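Local coordinates for hemin degrading factor (Pseudomonas aeruginosa, PDB 4MF9), which binds heme as a heme-trafficking protein of the HemS family and probably also degrades it, at residues W309-P314 with S322-D327; I262-G267 with L332-F337. All coordinates share one frame; numbering follows the deposited sequence.

Interaction 1: residues W309-P314 with S322-D327; sequences WRVRKP and SWEAFD. With HEM (protoporphyrin IX containing Fe), chain C.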
# COMPACT_ATOMS: atom_id res chain seq x y z
N TRP A 309 15.76 7.42 -4.79
CA TRP A 309 16.01 8.01 -6.10
C TRP A 309 15.11 9.20 -6.38
O TRP A 309 13.91 9.17 -6.07
CB TRP A 309 15.75 6.97 -7.19
CG TRP A 309 16.75 5.89 -7.24
CD1 TRP A 309 16.78 4.75 -6.49
CD2 TRP A 309 17.88 5.82 -8.11
NE1 TRP A 309 17.87 3.99 -6.83
CE2 TRP A 309 18.56 4.62 -7.83
CE3 TRP A 309 18.39 6.67 -9.11
CZ2 TRP A 309 19.72 4.25 -8.50
CZ3 TRP A 309 19.53 6.29 -9.78
CH2 TRP A 309 20.19 5.10 -9.47
N ARG A 310 15.68 10.23 -6.98
CA ARG A 310 14.94 11.25 -7.63
C ARG A 310 14.72 10.81 -9.10
O ARG A 310 15.63 10.50 -9.76
CB ARG A 310 15.63 12.60 -7.60
CG ARG A 310 15.07 13.68 -8.46
CD ARG A 310 15.64 15.09 -8.19
NE ARG A 310 17.09 15.10 -8.09
CZ ARG A 310 17.79 15.65 -7.10
NH1 ARG A 310 17.19 16.26 -6.10
NH2 ARG A 310 19.09 15.61 -7.14
N VAL A 311 13.49 10.83 -9.57
CA VAL A 311 13.21 10.31 -10.92
C VAL A 311 12.42 11.33 -11.72
O VAL A 311 11.52 11.97 -11.17
CB VAL A 311 12.39 9.00 -10.84
CG1 VAL A 311 12.18 8.39 -12.25
CG2 VAL A 311 13.06 7.99 -9.93
N ARG A 312 12.75 11.47 -12.99
CA ARG A 312 12.06 12.36 -13.87
C ARG A 312 11.58 11.59 -15.12
O ARG A 312 12.35 10.97 -15.80
CB ARG A 312 12.88 13.60 -14.25
CG ARG A 312 13.84 14.14 -13.21
CD ARG A 312 14.67 15.31 -13.74
NE ARG A 312 15.47 15.87 -12.70
CZ ARG A 312 16.67 15.45 -12.38
NH1 ARG A 312 17.22 14.49 -13.07
NH2 ARG A 312 17.29 16.00 -11.37
N LYS A 313 10.30 11.65 -15.39
CA LYS A 313 9.71 10.97 -16.51
C LYS A 313 8.93 11.96 -17.41
O LYS A 313 8.15 12.70 -16.94
CB LYS A 313 8.78 9.85 -16.04
CG LYS A 313 9.26 8.96 -14.93
CD LYS A 313 8.38 7.73 -14.74
CE LYS A 313 7.56 7.85 -13.47
NZ LYS A 313 8.23 7.43 -12.22
N PRO A 314 9.19 11.94 -18.70
CA PRO A 314 8.44 12.75 -19.64
C PRO A 314 7.01 12.22 -19.71
O PRO A 314 6.78 11.11 -19.40
CB PRO A 314 9.10 12.48 -20.99
CG PRO A 314 10.17 11.58 -20.76
CD PRO A 314 10.12 11.06 -19.38
N SER A 322 9.48 12.64 -9.22
CA SER A 322 9.07 11.87 -8.06
C SER A 322 10.30 11.45 -7.29
O SER A 322 11.41 11.48 -7.84
CB SER A 322 8.31 10.61 -8.50
OG SER A 322 9.14 9.79 -9.29
N TRP A 323 10.12 11.08 -6.03
CA TRP A 323 11.15 10.40 -5.25
C TRP A 323 10.64 8.99 -4.98
O TRP A 323 9.46 8.80 -4.65
CB TRP A 323 11.38 11.11 -3.91
CG TRP A 323 12.22 12.35 -4.01
CD1 TRP A 323 12.37 13.16 -5.11
CD2 TRP A 323 13.04 12.91 -2.98
NE1 TRP A 323 13.22 14.21 -4.81
CE2 TRP A 323 13.64 14.07 -3.51
CE3 TRP A 323 13.30 12.56 -1.66
CZ2 TRP A 323 14.50 14.87 -2.77
CZ3 TRP A 323 14.16 13.35 -0.92
CH2 TRP A 323 14.75 14.50 -1.47
N GLU A 324 11.51 8.00 -5.15
CA GLU A 324 11.14 6.60 -5.02
C GLU A 324 12.13 5.90 -4.08
O GLU A 324 13.34 5.90 -4.31
CB GLU A 324 11.06 5.95 -6.41
CG GLU A 324 10.15 6.76 -7.34
CD GLU A 324 9.90 6.13 -8.70
OE1 GLU A 324 10.39 5.02 -8.97
OE2 GLU A 324 9.18 6.78 -9.49
N ALA A 325 11.60 5.33 -3.00
CA ALA A 325 12.41 4.64 -2.00
C ALA A 325 12.22 3.13 -2.16
O ALA A 325 11.09 2.65 -2.31
CB ALA A 325 12.02 5.08 -0.62
N PHE A 326 13.29 2.38 -2.13
CA PHE A 326 13.30 0.97 -2.29
C PHE A 326 13.94 0.24 -1.11
O PHE A 326 14.85 0.74 -0.51
CB PHE A 326 14.04 0.57 -3.52
CG PHE A 326 13.52 1.22 -4.78
CD1 PHE A 326 13.92 2.47 -5.16
CD2 PHE A 326 12.61 0.57 -5.57
CE1 PHE A 326 13.47 3.05 -6.31
CE2 PHE A 326 12.12 1.15 -6.71
CZ PHE A 326 12.54 2.39 -7.07
N ASP A 327 13.46 -0.96 -0.83
CA ASP A 327 14.07 -1.87 0.13
C ASP A 327 15.20 -2.69 -0.49
O ASP A 327 15.43 -2.54 -1.66
CB ASP A 327 13.03 -2.75 0.78
CG ASP A 327 12.42 -3.73 -0.15
OD1 ASP A 327 12.99 -4.08 -1.15
OD2 ASP A 327 11.35 -4.18 0.18
CHA HEM C . 0.43 7.98 -10.81
CHB HEM C . -3.79 10.12 -11.07
CHC HEM C . -5.76 5.94 -12.44
CHD HEM C . -1.76 3.72 -11.01
C1A HEM C . -0.54 8.94 -10.85
C2A HEM C . -0.33 10.34 -10.71
C3A HEM C . -1.51 10.92 -10.80
C4A HEM C . -2.44 9.90 -10.95
CMA HEM C . -1.76 12.40 -10.69
CAA HEM C . 0.95 11.07 -10.53
CBA HEM C . 1.20 12.28 -11.47
CGA HEM C . 1.49 11.74 -12.82
O1A HEM C . 0.97 12.21 -13.83
O2A HEM C . 2.25 10.80 -12.89
C1B HEM C . -4.65 9.11 -11.49
C2B HEM C . -5.99 9.42 -11.76
C3B HEM C . -6.58 8.29 -12.15
C4B HEM C . -5.54 7.25 -12.11
CMB HEM C . -6.61 10.79 -11.66
CAB HEM C . -8.02 8.24 -12.55
CBB HEM C . -8.80 7.21 -12.43
C1C HEM C . -4.87 4.96 -12.19
C2C HEM C . -5.05 3.63 -12.49
C3C HEM C . -3.93 2.98 -12.09
C4C HEM C . -3.02 3.93 -11.54
CMC HEM C . -6.26 3.03 -13.14
CAC HEM C . -3.71 1.56 -12.21
CBC HEM C . -2.67 1.07 -11.59
C1D HEM C . -0.79 4.72 -10.85
C2D HEM C . 0.65 4.47 -10.54
C3D HEM C . 1.23 5.66 -10.51
C4D HEM C . 0.16 6.63 -10.78
CMD HEM C . 1.37 3.16 -10.30
CAD HEM C . 2.68 5.93 -10.22
CBD HEM C . 3.39 6.24 -11.53
CGD HEM C . 4.89 6.22 -11.59
O1D HEM C . 5.41 7.20 -12.08
O2D HEM C . 5.58 5.27 -11.23
NA HEM C . -1.86 8.68 -10.99
NB HEM C . -4.40 7.81 -11.71
NC HEM C . -3.66 5.10 -11.64
ND HEM C . -1.01 6.02 -10.98
FE HEM C . -2.60 6.84 -11.37
O HOH W 1 8.60 10.62 -12.03

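Interaction 2: residues I262-G267 with L332-F337; sequences IMVFVG and LIVQLF. With HEM (protoporphyrin IX containing Fe), chain C.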
# COMPACT_ATOMS: atom_id res chain seq x y z
N ILE A 262 1.23 17.42 -1.61
CA ILE A 262 2.01 16.38 -2.25
C ILE A 262 1.15 15.15 -2.46
O ILE A 262 -0.03 15.15 -2.11
CB ILE A 262 3.22 16.02 -1.40
CG1 ILE A 262 2.74 15.52 -0.03
CG2 ILE A 262 4.13 17.25 -1.23
CD1 ILE A 262 3.86 15.05 0.88
N MET A 263 1.69 14.11 -3.05
CA MET A 263 1.06 12.82 -3.20
C MET A 263 1.96 11.76 -2.62
O MET A 263 3.11 11.75 -2.91
CB MET A 263 0.77 12.50 -4.65
CG MET A 263 -0.13 13.47 -5.34
SD MET A 263 -0.50 13.13 -7.03
CE MET A 263 -1.62 11.79 -6.77
N VAL A 264 1.42 10.89 -1.80
CA VAL A 264 2.17 9.85 -1.21
C VAL A 264 1.56 8.50 -1.59
O VAL A 264 0.48 8.24 -1.19
CB VAL A 264 2.19 9.99 0.34
CG1 VAL A 264 2.94 8.88 0.97
CG2 VAL A 264 2.73 11.33 0.79
N PHE A 265 2.32 7.68 -2.32
CA PHE A 265 1.88 6.37 -2.81
C PHE A 265 2.52 5.29 -1.95
O PHE A 265 3.74 5.24 -1.83
CB PHE A 265 2.37 6.13 -4.26
CG PHE A 265 1.59 6.87 -5.32
CD1 PHE A 265 1.61 8.26 -5.39
CD2 PHE A 265 0.89 6.17 -6.28
CE1 PHE A 265 0.91 8.93 -6.38
CE2 PHE A 265 0.18 6.84 -7.27
CZ PHE A 265 0.19 8.22 -7.31
N VAL A 266 1.74 4.44 -1.39
CA VAL A 266 2.22 3.28 -0.68
C VAL A 266 1.44 2.03 -1.04
O VAL A 266 0.30 2.03 -0.95
CB VAL A 266 2.15 3.51 0.86
CG1 VAL A 266 2.44 2.25 1.62
CG2 VAL A 266 3.13 4.59 1.28
N GLY A 267 2.15 1.00 -1.41
CA GLY A 267 1.47 -0.23 -1.75
C GLY A 267 2.29 -1.49 -1.65
O GLY A 267 3.42 -1.50 -1.15
N LEU A 332 9.44 -1.17 -4.07
CA LEU A 332 9.09 0.17 -3.70
C LEU A 332 8.46 0.25 -2.28
O LEU A 332 7.43 -0.34 -2.02
CB LEU A 332 8.05 0.64 -4.65
CG LEU A 332 8.33 1.52 -5.84
CD1 LEU A 332 7.08 1.71 -6.65
CD2 LEU A 332 8.98 2.80 -5.47
N ILE A 333 9.09 1.00 -1.38
CA ILE A 333 8.46 1.38 -0.13
C ILE A 333 7.38 2.44 -0.16
O ILE A 333 6.27 2.29 0.32
CB ILE A 333 9.56 1.75 0.91
CG1 ILE A 333 10.51 0.58 1.13
CG2 ILE A 333 8.98 2.29 2.18
CD1 ILE A 333 11.83 0.97 1.71
N VAL A 334 7.74 3.56 -0.76
CA VAL A 334 6.89 4.69 -0.89
C VAL A 334 7.34 5.58 -2.04
O VAL A 334 8.48 5.56 -2.33
CB VAL A 334 6.94 5.50 0.39
CG1 VAL A 334 8.35 5.91 0.69
CG2 VAL A 334 6.00 6.67 0.38
N GLN A 335 6.45 6.29 -2.67
CA GLN A 335 6.79 7.23 -3.73
C GLN A 335 6.14 8.55 -3.43
O GLN A 335 5.03 8.57 -3.00
CB GLN A 335 6.24 6.80 -5.07
CG GLN A 335 6.83 5.60 -5.74
CD GLN A 335 6.07 5.29 -7.03
OE1 GLN A 335 6.55 5.51 -8.13
NE2 GLN A 335 4.86 4.84 -6.88
N LEU A 336 6.83 9.61 -3.75
CA LEU A 336 6.31 10.93 -3.59
C LEU A 336 6.21 11.67 -4.93
O LEU A 336 7.13 11.68 -5.66
CB LEU A 336 7.18 11.71 -2.66
CG LEU A 336 6.79 11.61 -1.20
CD1 LEU A 336 7.01 10.21 -0.77
CD2 LEU A 336 7.61 12.59 -0.42
N PHE A 337 5.09 12.32 -5.16
CA PHE A 337 4.97 13.22 -6.30
C PHE A 337 4.43 14.54 -5.77
O PHE A 337 4.10 14.65 -4.57
CB PHE A 337 3.99 12.70 -7.35
CG PHE A 337 4.35 11.35 -7.93
CD1 PHE A 337 4.84 11.24 -9.23
CD2 PHE A 337 4.14 10.19 -7.19
CE1 PHE A 337 5.15 10.01 -9.77
CE2 PHE A 337 4.45 8.95 -7.73
CZ PHE A 337 4.96 8.87 -9.02
CHA HEM C . 0.43 7.98 -10.81
CHB HEM C . -3.79 10.12 -11.07
CHC HEM C . -5.76 5.94 -12.44
CHD HEM C . -1.76 3.72 -11.01
C1A HEM C . -0.54 8.94 -10.85
C2A HEM C . -0.33 10.34 -10.71
C3A HEM C . -1.51 10.92 -10.80
C4A HEM C . -2.44 9.90 -10.95
CMA HEM C . -1.76 12.40 -10.69
CAA HEM C . 0.95 11.07 -10.53
CBA HEM C . 1.20 12.28 -11.47
CGA HEM C . 1.49 11.74 -12.82
O1A HEM C . 0.97 12.21 -13.83
O2A HEM C . 2.25 10.80 -12.89
C1B HEM C . -4.65 9.11 -11.49
C2B HEM C . -5.99 9.42 -11.76
C3B HEM C . -6.58 8.29 -12.15
C4B HEM C . -5.54 7.25 -12.11
CMB HEM C . -6.61 10.79 -11.66
CAB HEM C . -8.02 8.24 -12.55
CBB HEM C . -8.80 7.21 -12.43
C1C HEM C . -4.87 4.96 -12.19
C2C HEM C . -5.05 3.63 -12.49
C3C HEM C . -3.93 2.98 -12.09
C4C HEM C . -3.02 3.93 -11.54
CMC HEM C . -6.26 3.03 -13.14
CAC HEM C . -3.71 1.56 -12.21
CBC HEM C . -2.67 1.07 -11.59
C1D HEM C . -0.79 4.72 -10.85
C2D HEM C . 0.65 4.47 -10.54
C3D HEM C . 1.23 5.66 -10.51
C4D HEM C . 0.16 6.63 -10.78
CMD HEM C . 1.37 3.16 -10.30
CAD HEM C . 2.68 5.93 -10.22
CBD HEM C . 3.39 6.24 -11.53
CGD HEM C . 4.89 6.22 -11.59
O1D HEM C . 5.41 7.20 -12.08
O2D HEM C . 5.58 5.27 -11.23
NA HEM C . -1.86 8.68 -10.99
NB HEM C . -4.40 7.81 -11.71
NC HEM C . -3.66 5.10 -11.64
ND HEM C . -1.01 6.02 -10.98
FE HEM C . -2.60 6.84 -11.37
O HOH W 2 4.94 1.11 -2.34
O HOH W 3 6.03 -2.66 -2.89

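Interaction 1: residues W309-P314 with S322-D327
The β hairpin of strands 307-313 and 320-326, in the C-terminal HemS/ChuX-type half, pairs W309 with E324 and V311 with S322 as antiparallel hydrogen-bonded pairs. It illustrates how a hairpin can deliver a charged pair to a ligand site. Four backbone bonds hold the strands, among them V311 N to S322 O at 2.8 Å. Between these pairs R310 and W323 point to the other face, lying side by side with the aliphatic CB of R310 4.0 Å from NE1 of W323; that NE1 is bonded to the carbonyl of A354. On the face of V311 and E324, W309 meets F326 at about a right angle, its CD1 3.7 Å from CE1 of F326, beside helix 228-235. V311 CG2 lies 3.9 Å from CD of E324, packing methyl against carboxylate. The ammonium of K313, a heme-binding residue, meets E324 from the opposite direction; the placement of its CE beside the propionate is doubtful. The other oxygen of E324, OE1, pairs with R228. A water lies 2.9 Å from OG of S322 and receives a weak bond from K313 NZ, whose salt bridge to OE2 of E324 measures 3.0 Å.

Interaction 2: residues I262-G267 with L332-F337
F265 and F337 meet at the apolar centre of this strand pair. Their side chains cross at about a right angle and the ring planes lie 57° apart, CE1 of F265 coming within 3.6 Å of CD2 of F337. CE2 of F337 sits over one face of the F265 ring, offset toward the rim. F265 also reaches the heme, with CZ 3.5 Å from its meso carbon CHA, while F337 receives CAA of a propionate arm over one of its faces. M263 adds its thioether, SD lying 3.9 Å from the heme methyl CMA; chi2 is extended (180°) and carries the sulfur out, and the turn at chi3 (74°) places CE beside the same pyrrole edge. On the reverse side of the sheet V334 sits between two valines: its CG2, anti to the backbone N, touches CG1 of V264 at 3.8 Å and CG2 of V266 at 3.7 Å, and helix 247-258 packs on V264 and V334.

Two hydrogen-bonded pairs, M263 with F337 and F265 with Q335, supply four backbone bonds; the straightest runs from F265 N to Q335 O at 2.9 Å. Beyond V266 the strands part and water takes over: G267 N donates to one water at 2.9 Å, and a second donates to L332 O at 2.8 Å and weakly to G267 O. One sheet serves two surfaces, V264, V334 and L336 turned to helix 247-258 and M263, F265, Q335 and F337 lining the heme pocket, an arrangement that fits the antiparallel β-sheet heme site of the HemS/ChuX fold.

In the fold
From the N-terminal side, strand 262-268 comes first, and the chain then runs through 64 residues, 38 of them in strands, before 332-338 returns to lie antiparallel beside it; interaction 2 closes this long loop. Interaction 1 closes a far shorter one, the hairpin of 307-313 and 320-326, nested wholly inside. The chain then passes through a short turn from 320-326 into 332-338, so the two contacts share a sheet in the order 262-268, 332-338, 320-326, 307-313. Probable backbone hydrogen bonds, W323 O to L336 N and A325 O to I333 N, join them. The example shows nested closures of different length building one continuous sheet, one face of which meets the heme.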